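Local coordinates for probable adhesion protein (PDB 6R3Z) that probably serves as the periplasmic solute-binding protein of a metal-uptake system, binding ferrous iron and related divalent metal ions through a cluster of histidines, at residues A[29-37]-A[49-59]; A[155-166]-A[266-277]. All coordinates share one frame; numbering follows the deposited sequence.

Contact 1 of 2, residues A[29-37]-A[49-59]; sequences EVVPLIPAG and DIKRIGTLDVV
Leu33 spreads its two methyl branches over a small apolar patch, CD1 meeting Leu56 CD1 at 3.8 Å while CD2 lies against both Ile53 CD1 and Val59 CG1. Its chain crosses that of Ile53 at about a right angle. The CB of Leu33 starts off away from the opposite segment, and an unusual first torsion (chi1 -105°) helps bring the branched end back to it. Leu56 divides its methyls: its CD2 serves Val31, lying 3.7 Å from Val31 CB and close to both valine methyls. The polar margin is different. Asp49 CB lies 3.3 Å from Leu33 O, a buried carbonyl for which the model offers no hydrogen-bond partner. Asp49 OD1 forms a salt bridge with Arg52 NH2 (2.8 Å), and Pro35 CD lies at the edge of that guanidinium, near its plane, and 3.7 Å from Asp49 OD2. OD2 also has a hydrogen bond with Tyr43 OH and a salt bridge to Arg46. No hydrogen bond joins the segments directly; strands 29-32 and 58-61 flank strand 8-11 in a parallel sheet, linked through helix 47-53 as a beta-alpha-beta crossover, while helix 68-76 adds Ala70 against Leu33 and Met73 against Ile53.

Contact 2 of 2, residues A[155-166]-A[266-277]; sequences LRADALARLNKA and ARNLDTVVRAIQ. With EDO (1,2-ethanediol), chain H; EDO (1,2-ethanediol), chain I.
Gln277 bonds Asn164 twice through its amide: OE1 accepts from the backbone N of Asn164 at 2.9 Å, almost straight at 167°, and NE2 donates to Asn164 OD1 at 3.1 Å. The two side-chain amide planes are only 25° apart. A bend in the glutamine chain (chi2 -73°) folds its amide back over the loop that follows helix 138-160; OE1 also accepts from a water that Lys165 N binds. Nearby, Leu163 has CG anti to the backbone N, which carries CD1 to within 3.6 Å of Ile276 CG2. Val273 divides its methyls between two carbonyls, CG2 against Ala159 O and CG1 against Arg162 O. Where the end of helix 138-160 runs near-parallel to C-terminal helix 260-277, away from the metal-binding histidines, Ala159 sets its CB 3.6 Å from Leu269 CB, and Leu155 CD2 meets Leu269 CD1. Asp270 takes two bonds from an ethanediol, probably a crystallisation additive, whose C2 lies over one face of the Arg162 guanidinium. A water donates to both Asp270 OD1 and Ala159 O. Using acceptor and donor alike on Asn164 fixes the rotation of the glutamine amide, and directional bonds hold the loop where the helices meet through apolar side chains.

How the contacts relate
From the N terminus, contact 1 comes first: it closes a short loop, with only 11 residues between its segments, joining the edge strand 29-32 to the helix and strand that follow within the lobe built on the first parallel sheet. Contact 2 opens only after contact 1 has closed, so the two are in series, neither nested nor crossed. It spans 99 residues, a length that takes in the whole second parallel sheet, and brings the end of the long helix 138-160 beside the C-terminal helix 260-277. The centres of contact 1 and contact 2 lie about 35 Å apart, on opposite sides of the chain's centre. Contact 1 thus joins neighbouring elements of one lobe; contact 2 ties the long helix to the chain's end.

Contact 1 of 2, residues A[29-37]-A[49-59]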
loop_
_atom_site.group_PDB
_atom_site.type_symbol
_atom_site.label_atom_id
_atom_site.label_comp_id
_atom_site.label_asym_id
_atom_site.label_seq_id
_atom_site.Cartn_x
_atom_site.Cartn_y
_atom_site.Cartn_z
ATOM N N GLU A 29 -4.550 12.046 18.305
ATOM C CA GLU A 29 -3.606 10.948 18.537
ATOM C C GLU A 29 -3.852 9.848 17.470
ATOM O O GLU A 29 -5.013 9.510 17.174
ATOM C CB GLU A 29 -3.783 10.340 19.942
ATOM C CG GLU A 29 -3.378 11.237 21.102
ATOM C CD GLU A 29 -3.477 10.488 22.416
ATOM O OE1 GLU A 29 -4.594 10.424 22.976
ATOM O OE2 GLU A 29 -2.453 9.925 22.863
ATOM N N VAL A 30 -2.769 9.286 16.907
ATOM C CA VAL A 30 -2.871 8.234 15.879
ATOM C C VAL A 30 -2.406 6.939 16.539
ATOM O O VAL A 30 -1.270 6.869 17.019
ATOM C CB VAL A 30 -2.040 8.568 14.609
ATOM C CG1 VAL A 30 -2.321 7.559 13.489
ATOM C CG2 VAL A 30 -2.298 10.001 14.130
ATOM N N VAL A 31 -3.290 5.923 16.582
ATOM C CA VAL A 31 -3.031 4.685 17.313
ATOM C C VAL A 31 -3.028 3.466 16.394
ATOM O O VAL A 31 -4.096 3.067 15.942
ATOM C CB VAL A 31 -4.024 4.498 18.512
ATOM C CG1 VAL A 31 -3.639 3.293 19.374
ATOM C CG2 VAL A 31 -4.152 5.762 19.368
ATOM N N PRO A 32 -1.872 2.801 16.160
ATOM C CA PRO A 32 -1.885 1.579 15.336
ATOM C C PRO A 32 -2.629 0.462 16.062
ATOM O O PRO A 32 -2.484 0.307 17.285
ATOM C CB PRO A 32 -0.399 1.228 15.184
ATOM C CG PRO A 32 0.331 2.499 15.542
ATOM C CD PRO A 32 -0.507 3.107 16.616
ATOM N N LEU A 33 -3.464 -0.272 15.313
ATOM C CA LEU A 33 -4.243 -1.374 15.874
ATOM C C LEU A 33 -3.372 -2.576 16.149
ATOM O O LEU A 33 -3.694 -3.384 17.032
ATOM C CB LEU A 33 -5.391 -1.756 14.948
ATOM C CG LEU A 33 -6.786 -1.290 15.390
ATOM C CD1 LEU A 33 -6.893 0.248 15.381
ATOM C CD2 LEU A 33 -7.860 -1.863 14.461
ATOM N N ILE A 34 -2.311 -2.735 15.356
ATOM C CA ILE A 34 -1.397 -3.878 15.512
ATOM C C ILE A 34 0.053 -3.379 15.667
ATOM O O ILE A 34 0.391 -2.331 15.102
ATOM C CB ILE A 34 -1.585 -4.968 14.406
ATOM C CG1 ILE A 34 -0.965 -4.578 13.044
ATOM C CG2 ILE A 34 -3.066 -5.348 14.253
ATOM C CD1 ILE A 34 -1.048 -5.702 11.917
ATOM N N PRO A 35 0.917 -4.088 16.426
ATOM C CA PRO A 35 2.295 -3.593 16.620
ATOM C C PRO A 35 3.126 -3.566 15.336
ATOM O O PRO A 35 2.826 -4.262 14.360
ATOM C CB PRO A 35 2.897 -4.582 17.631
ATOM C CG PRO A 35 1.733 -5.242 18.276
ATOM C CD PRO A 35 0.674 -5.314 17.219
ATOM N N ALA A 36 4.169 -2.729 15.346
ATOM C CA ALA A 36 5.122 -2.624 14.253
ATOM C C ALA A 36 5.942 -3.938 14.224
ATOM O O ALA A 36 6.130 -4.579 15.263
ATOM C CB ALA A 36 6.041 -1.425 14.489
ATOM N N GLY A 37 6.389 -4.331 13.044
ATOM C CA GLY A 37 7.177 -5.548 12.883
ATOM C C GLY A 37 6.370 -6.772 12.489
ATOM O O GLY A 37 6.932 -7.724 11.944
ATOM N N ASP A 49 -4.468 -6.393 21.575
ATOM C CA ASP A 49 -4.773 -5.427 20.513
ATOM C C ASP A 49 -6.252 -5.093 20.429
ATOM O O ASP A 49 -6.601 -3.931 20.217
ATOM C CB ASP A 49 -4.206 -5.897 19.171
ATOM C CG ASP A 49 -2.710 -6.195 19.193
ATOM O OD1 ASP A 49 -1.984 -5.542 19.975
ATOM O OD2 ASP A 49 -2.277 -7.107 18.466
ATOM N N ILE A 50 -7.123 -6.093 20.649
ATOM C CA ILE A 50 -8.575 -5.893 20.678
ATOM C C ILE A 50 -8.940 -4.949 21.835
ATOM O O ILE A 50 -9.781 -4.060 21.653
ATOM C CB ILE A 50 -9.317 -7.257 20.745
ATOM C CG1 ILE A 50 -9.106 -8.046 19.432
ATOM C CG2 ILE A 50 -10.817 -7.075 21.056
ATOM C CD1 ILE A 50 -9.428 -9.557 19.518
ATOM N N LYS A 51 -8.258 -5.107 23.000
ATOM C CA LYS A 51 -8.479 -4.271 24.192
ATOM C C LYS A 51 -8.296 -2.786 23.863
ATOM O O LYS A 51 -9.089 -1.969 24.323
ATOM C CB LYS A 51 -7.539 -4.693 25.346
ATOM C CG LYS A 51 -7.785 -3.967 26.671
ATOM C CD LYS A 51 -9.133 -4.306 27.324
ATOM C CE LYS A 51 -9.380 -3.517 28.588
ATOM N NZ LYS A 51 -8.434 -3.886 29.678
ATOM N N ARG A 52 -7.273 -2.460 23.046
ATOM C CA ARG A 52 -6.905 -1.088 22.643
ATOM C C ARG A 52 -8.013 -0.311 21.939
ATOM O O ARG A 52 -8.098 0.914 22.091
ATOM C CB ARG A 52 -5.657 -1.116 21.761
ATOM C CG ARG A 52 -4.379 -1.054 22.565
ATOM C CD ARG A 52 -3.267 -0.371 21.788
ATOM N NE ARG A 52 -2.703 -1.243 20.755
ATOM C CZ ARG A 52 -1.738 -2.134 20.967
ATOM N NH1 ARG A 52 -1.223 -2.292 22.181
ATOM N NH2 ARG A 52 -1.279 -2.870 19.967
ATOM N N ILE A 53 -8.863 -1.020 21.178
ATOM C CA ILE A 53 -9.982 -0.425 20.430
ATOM C C ILE A 53 -10.956 0.310 21.378
ATOM O O ILE A 53 -11.452 1.379 21.024
ATOM C CB ILE A 53 -10.654 -1.471 19.497
ATOM C CG1 ILE A 53 -9.664 -1.872 18.378
ATOM C CG2 ILE A 53 -11.977 -0.949 18.896
ATOM C CD1 ILE A 53 -10.009 -3.102 17.583
ATOM N N GLY A 54 -11.149 -0.227 22.585
ATOM C CA GLY A 54 -11.991 0.381 23.614
ATOM C C GLY A 54 -11.602 1.793 24.031
ATOM O O GLY A 54 -12.435 2.507 24.585
ATOM N N THR A 55 -10.349 2.227 23.735
ATOM C CA THR A 55 -9.852 3.567 24.080
ATOM C C THR A 55 -9.915 4.551 22.875
ATOM O O THR A 55 -9.533 5.719 23.010
ATOM C CB THR A 55 -8.423 3.486 24.686
ATOM O OG1 THR A 55 -7.466 3.245 23.648
ATOM C CG2 THR A 55 -8.290 2.418 25.792
ATOM N N LEU A 56 -10.398 4.079 21.715
ATOM C CA LEU A 56 -10.463 4.875 20.480
ATOM C C LEU A 56 -11.806 5.535 20.228
ATOM O O LEU A 56 -12.820 5.099 20.770
ATOM C CB LEU A 56 -10.068 4.016 19.254
ATOM C CG LEU A 56 -8.775 3.200 19.335
ATOM C CD1 LEU A 56 -8.580 2.379 18.083
ATOM C CD2 LEU A 56 -7.586 4.081 19.565
ATOM N N ASP A 57 -11.808 6.586 19.374
ATOM C CA ASP A 57 -13.011 7.311 18.976
ATOM C C ASP A 57 -13.461 6.957 17.568
ATOM O O ASP A 57 -14.613 7.213 17.214
ATOM C CB ASP A 57 -12.771 8.827 19.046
ATOM C CG ASP A 57 -12.412 9.252 20.444
ATOM O OD1 ASP A 57 -13.236 9.024 21.366
ATOM O OD2 ASP A 57 -11.294 9.749 20.633
ATOM N N VAL A 58 -12.526 6.476 16.737
ATOM C CA VAL A 58 -12.753 6.158 15.324
ATOM C C VAL A 58 -11.636 5.271 14.805
ATOM O O VAL A 58 -10.493 5.385 15.278
ATOM C CB VAL A 58 -12.920 7.451 14.449
ATOM C CG1 VAL A 58 -11.677 8.357 14.507
ATOM C CG2 VAL A 58 -13.290 7.126 12.993
ATOM N N VAL A 59 -11.956 4.397 13.830
ATOM C CA VAL A 59 -10.939 3.575 13.171
ATOM C C VAL A 59 -10.985 3.871 11.662
ATOM O O VAL A 59 -12.050 3.789 11.058
ATOM C CB VAL A 59 -11.077 2.037 13.439
ATOM C CG1 VAL A 59 -9.975 1.253 12.726
ATOM C CG2 VAL A 59 -11.069 1.713 14.940
#

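Contact 2 of 2, residues A[155-166]-A[266-277]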
loop_
_atom_site.group_PDB
_atom_site.type_symbol
_atom_site.label_atom_id
_atom_site.label_comp_id
_atom_site.label_asym_id
_atom_site.label_seq_id
_atom_site.Cartn_x
_atom_site.Cartn_y
_atom_site.Cartn_z
ATOM N N LEU A 155 6.610 14.501 -5.230
ATOM C CA LEU A 155 7.345 13.250 -5.138
ATOM C C LEU A 155 7.225 12.533 -6.502
ATOM O O LEU A 155 8.223 12.042 -7.031
ATOM C CB LEU A 155 6.625 12.437 -4.043
ATOM C CG LEU A 155 7.169 11.139 -3.555
ATOM C CD1 LEU A 155 6.590 10.873 -2.184
ATOM C CD2 LEU A 155 6.768 9.987 -4.484
ATOM N N ARG A 156 5.998 12.481 -7.056
ATOM C CA ARG A 156 5.734 11.802 -8.321
ATOM C C ARG A 156 6.420 12.550 -9.478
ATOM O O ARG A 156 7.094 11.921 -10.298
ATOM C CB ARG A 156 4.223 11.652 -8.550
ATOM C CG ARG A 156 3.903 10.897 -9.835
ATOM C CD ARG A 156 2.427 10.651 -10.014
ATOM N NE ARG A 156 2.164 9.971 -11.285
ATOM C CZ ARG A 156 1.958 10.591 -12.441
ATOM N NH1 ARG A 156 1.960 11.920 -12.502
ATOM N NH2 ARG A 156 1.729 9.889 -13.544
ATOM N N ALA A 157 6.300 13.899 -9.493
ATOM C CA ALA A 157 6.928 14.749 -10.505
ATOM C C ALA A 157 8.455 14.564 -10.490
ATOM O O ALA A 157 9.050 14.428 -11.562
ATOM C CB ALA A 157 6.574 16.220 -10.259
ATOM N N ASP A 158 9.074 14.517 -9.283
ATOM C CA ASP A 158 10.525 14.356 -9.107
ATOM C C ASP A 158 11.007 13.014 -9.660
ATOM O O ASP A 158 12.017 12.970 -10.377
ATOM C CB ASP A 158 10.941 14.543 -7.644
ATOM C CG ASP A 158 10.860 15.978 -7.141
ATOM O OD1 ASP A 158 10.764 16.904 -7.984
ATOM O OD2 ASP A 158 10.899 16.175 -5.909
ATOM N N ALA A 159 10.237 11.935 -9.405
ATOM C CA ALA A 159 10.568 10.625 -9.943
ATOM C C ALA A 159 10.471 10.641 -11.494
ATOM O O ALA A 159 11.402 10.195 -12.164
ATOM C CB ALA A 159 9.627 9.584 -9.366
ATOM N N LEU A 160 9.386 11.225 -12.050
ATOM C CA LEU A 160 9.179 11.302 -13.498
ATOM C C LEU A 160 10.197 12.185 -14.223
ATOM O O LEU A 160 10.436 11.987 -15.417
ATOM C CB LEU A 160 7.751 11.726 -13.845
ATOM C CG LEU A 160 6.637 10.731 -13.463
ATOM C CD1 LEU A 160 5.274 11.269 -13.885
ATOM C CD2 LEU A 160 6.858 9.359 -14.102
ATOM N N ALA A 161 10.806 13.150 -13.500
ATOM C CA ALA A 161 11.850 14.028 -14.039
ATOM C C ALA A 161 13.106 13.219 -14.423
ATOM O O ALA A 161 13.974 13.742 -15.140
ATOM C CB ALA A 161 12.208 15.107 -13.018
ATOM N N ARG A 162 13.197 11.940 -13.953
ATOM C CA ARG A 162 14.307 11.065 -14.284
ATOM C C ARG A 162 13.920 10.061 -15.375
ATOM O O ARG A 162 14.737 9.216 -15.759
ATOM C CB ARG A 162 14.831 10.373 -13.018
ATOM C CG ARG A 162 15.675 11.325 -12.182
ATOM C CD ARG A 162 15.310 11.342 -10.722
ATOM N NE ARG A 162 16.211 12.244 -9.991
ATOM C CZ ARG A 162 15.896 13.473 -9.594
ATOM N NH1 ARG A 162 16.788 14.215 -8.947
ATOM N NH2 ARG A 162 14.685 13.967 -9.831
ATOM N N LEU A 163 12.681 10.159 -15.889
ATOM C CA LEU A 163 12.224 9.245 -16.935
ATOM C C LEU A 163 12.311 9.917 -18.308
ATOM O O LEU A 163 11.567 10.865 -18.562
ATOM C CB LEU A 163 10.786 8.777 -16.668
ATOM C CG LEU A 163 10.248 7.752 -17.670
ATOM C CD1 LEU A 163 10.926 6.377 -17.485
ATOM C CD2 LEU A 163 8.733 7.669 -17.610
ATOM N N ASN A 164 13.196 9.410 -19.192
ATOM C CA ASN A 164 13.326 9.980 -20.526
ATOM C C ASN A 164 12.148 9.632 -21.423
ATOM O O ASN A 164 11.477 10.520 -21.947
ATOM C CB ASN A 164 14.634 9.554 -21.202
ATOM C CG ASN A 164 15.817 10.317 -20.673
ATOM O OD1 ASN A 164 16.316 10.027 -19.588
ATOM N ND2 ASN A 164 16.286 11.310 -21.429
ATOM N N LYS A 165 11.938 8.342 -21.620
ATOM C CA LYS A 165 10.930 7.806 -22.521
ATOM C C LYS A 165 10.072 6.767 -21.838
ATOM O O LYS A 165 10.508 6.084 -20.897
ATOM C CB LYS A 165 11.623 7.106 -23.710
ATOM C CG LYS A 165 12.536 7.987 -24.548
ATOM C CD LYS A 165 13.075 7.219 -25.743
ATOM C CE LYS A 165 13.632 8.129 -26.815
ATOM N NZ LYS A 165 14.911 8.758 -26.403
ATOM N N ALA A 166 8.891 6.565 -22.409
ATOM C CA ALA A 166 7.995 5.494 -22.013
ATOM C C ALA A 166 8.696 4.204 -22.474
ATOM O O ALA A 166 9.513 4.252 -23.406
ATOM C CB ALA A 166 6.676 5.660 -22.749
ATOM N N ALA A 266 8.762 7.302 -2.782
ATOM C CA ALA A 266 9.784 7.953 -3.623
ATOM C C ALA A 266 10.764 6.856 -4.127
ATOM O O ALA A 266 11.025 6.776 -5.326
ATOM C CB ALA A 266 10.525 9.024 -2.830
ATOM N N ARG A 267 11.197 5.950 -3.224
ATOM C CA ARG A 267 12.091 4.849 -3.589
ATOM C C ARG A 267 11.425 3.865 -4.564
ATOM O O ARG A 267 12.086 3.417 -5.511
ATOM C CB ARG A 267 12.673 4.160 -2.349
ATOM C CG ARG A 267 13.670 5.100 -1.642
ATOM C CD ARG A 267 14.732 4.335 -0.877
ATOM N NE ARG A 267 14.198 3.731 0.341
ATOM C CZ ARG A 267 14.191 4.327 1.530
ATOM N NH1 ARG A 267 14.670 5.560 1.667
ATOM N NH2 ARG A 267 13.703 3.698 2.589
ATOM N N ASN A 268 10.113 3.599 -4.381
ATOM C CA ASN A 268 9.337 2.715 -5.266
ATOM C C ASN A 268 9.309 3.300 -6.689
ATOM O O ASN A 268 9.677 2.626 -7.649
ATOM C CB ASN A 268 7.918 2.548 -4.741
ATOM C CG ASN A 268 7.825 1.450 -3.701
ATOM O OD1 ASN A 268 8.787 0.703 -3.473
ATOM N ND2 ASN A 268 6.669 1.335 -3.062
ATOM N N LEU A 269 8.908 4.563 -6.807
ATOM C CA LEU A 269 8.874 5.242 -8.105
ATOM C C LEU A 269 10.258 5.314 -8.776
ATOM O O LEU A 269 10.353 5.135 -9.991
ATOM C CB LEU A 269 8.223 6.628 -7.967
ATOM C CG LEU A 269 6.709 6.637 -7.628
ATOM C CD1 LEU A 269 6.188 8.059 -7.468
ATOM C CD2 LEU A 269 5.878 5.934 -8.694
ATOM N N ASP A 270 11.325 5.549 -7.991
ATOM C CA ASP A 270 12.694 5.624 -8.527
ATOM C C ASP A 270 13.119 4.266 -9.098
ATOM O O ASP A 270 13.771 4.224 -10.133
ATOM C CB ASP A 270 13.694 6.068 -7.456
ATOM C CG ASP A 270 13.595 7.528 -7.073
ATOM O OD1 ASP A 270 13.018 8.318 -7.869
ATOM O OD2 ASP A 270 14.087 7.884 -5.979
ATOM N N THR A 271 12.744 3.155 -8.410
ATOM C CA THR A 271 13.086 1.801 -8.855
ATOM C C THR A 271 12.351 1.471 -10.165
ATOM O O THR A 271 12.976 0.952 -11.091
ATOM C CB THR A 271 12.837 0.792 -7.720
ATOM O OG1 THR A 271 13.744 1.099 -6.637
ATOM C CG2 THR A 271 13.028 -0.664 -8.177
ATOM N N VAL A 272 11.054 1.837 -10.266
ATOM C CA VAL A 272 10.294 1.617 -11.504
ATOM C C VAL A 272 10.950 2.419 -12.643
ATOM O O VAL A 272 11.150 1.868 -13.729
ATOM C CB VAL A 272 8.784 1.931 -11.351
ATOM C CG1 VAL A 272 8.050 1.763 -12.686
ATOM C CG2 VAL A 272 8.155 1.028 -10.278
ATOM N N VAL A 273 11.290 3.709 -12.382
ATOM C CA VAL A 273 11.958 4.544 -13.381
ATOM C C VAL A 273 13.289 3.906 -13.805
ATOM O O VAL A 273 13.565 3.817 -14.996
ATOM C CB VAL A 273 12.121 6.007 -12.900
ATOM C CG1 VAL A 273 13.114 6.783 -13.777
ATOM C CG2 VAL A 273 10.768 6.716 -12.865
ATOM N N ARG A 274 14.096 3.451 -12.837
ATOM C CA ARG A 274 15.393 2.796 -13.138
ATOM C C ARG A 274 15.204 1.562 -14.045
ATOM O O ARG A 274 15.940 1.416 -15.027
ATOM C CB ARG A 274 16.137 2.400 -11.859
ATOM C CG ARG A 274 17.562 1.933 -12.157
ATOM C CD ARG A 274 18.434 1.855 -10.918
ATOM N NE ARG A 274 17.935 0.876 -9.953
ATOM C CZ ARG A 274 18.289 -0.407 -9.925
ATOM N NH1 ARG A 274 17.797 -1.216 -8.995
ATOM N NH2 ARG A 274 19.150 -0.889 -10.821
ATOM N N ALA A 275 14.203 0.706 -13.740
ATOM C CA ALA A 275 13.883 -0.491 -14.542
ATOM C C ALA A 275 13.577 -0.082 -15.999
ATOM O O ALA A 275 14.099 -0.692 -16.943
ATOM C CB ALA A 275 12.694 -1.220 -13.933
ATOM N N ILE A 276 12.790 0.994 -16.181
ATOM C CA ILE A 276 12.459 1.455 -17.536
ATOM C C ILE A 276 13.737 2.005 -18.236
ATOM O O ILE A 276 14.012 1.652 -19.385
ATOM C CB ILE A 276 11.312 2.504 -17.524
ATOM C CG1 ILE A 276 9.998 1.916 -16.938
ATOM C CG2 ILE A 276 11.099 3.098 -18.938
ATOM C CD1 ILE A 276 8.938 2.998 -16.465
ATOM N N GLN A 277 14.496 2.851 -17.540
ATOM C CA GLN A 277 15.735 3.445 -18.061
ATOM C C GLN A 277 16.724 2.348 -18.509
ATOM O O GLN A 277 17.325 2.470 -19.578
ATOM C CB GLN A 277 16.380 4.375 -17.022
ATOM C CG GLN A 277 15.556 5.632 -16.672
ATOM C CD GLN A 277 15.533 6.700 -17.743
ATOM O OE1 GLN A 277 14.499 6.951 -18.370
ATOM N NE2 GLN A 277 16.660 7.368 -17.964
HETATM C C1 EDO H . 14.871 11.606 -6.388
HETATM O O1 EDO H . 15.413 10.421 -6.949
HETATM C C2 EDO H . 13.622 11.999 -7.194
HETATM O O2 EDO H . 12.717 10.910 -7.228
HETATM C C1 EDO I . 15.542 17.808 -7.632
HETATM O O1 EDO I . 16.021 16.513 -7.295
HETATM C C2 EDO I . 14.032 17.739 -7.965
HETATM O O2 EDO I . 13.796 16.819 -9.029
HETATM O O HOH W 1 13.260 8.464 -10.660
HETATM O O HOH W 2 13.195 5.865 -20.441
#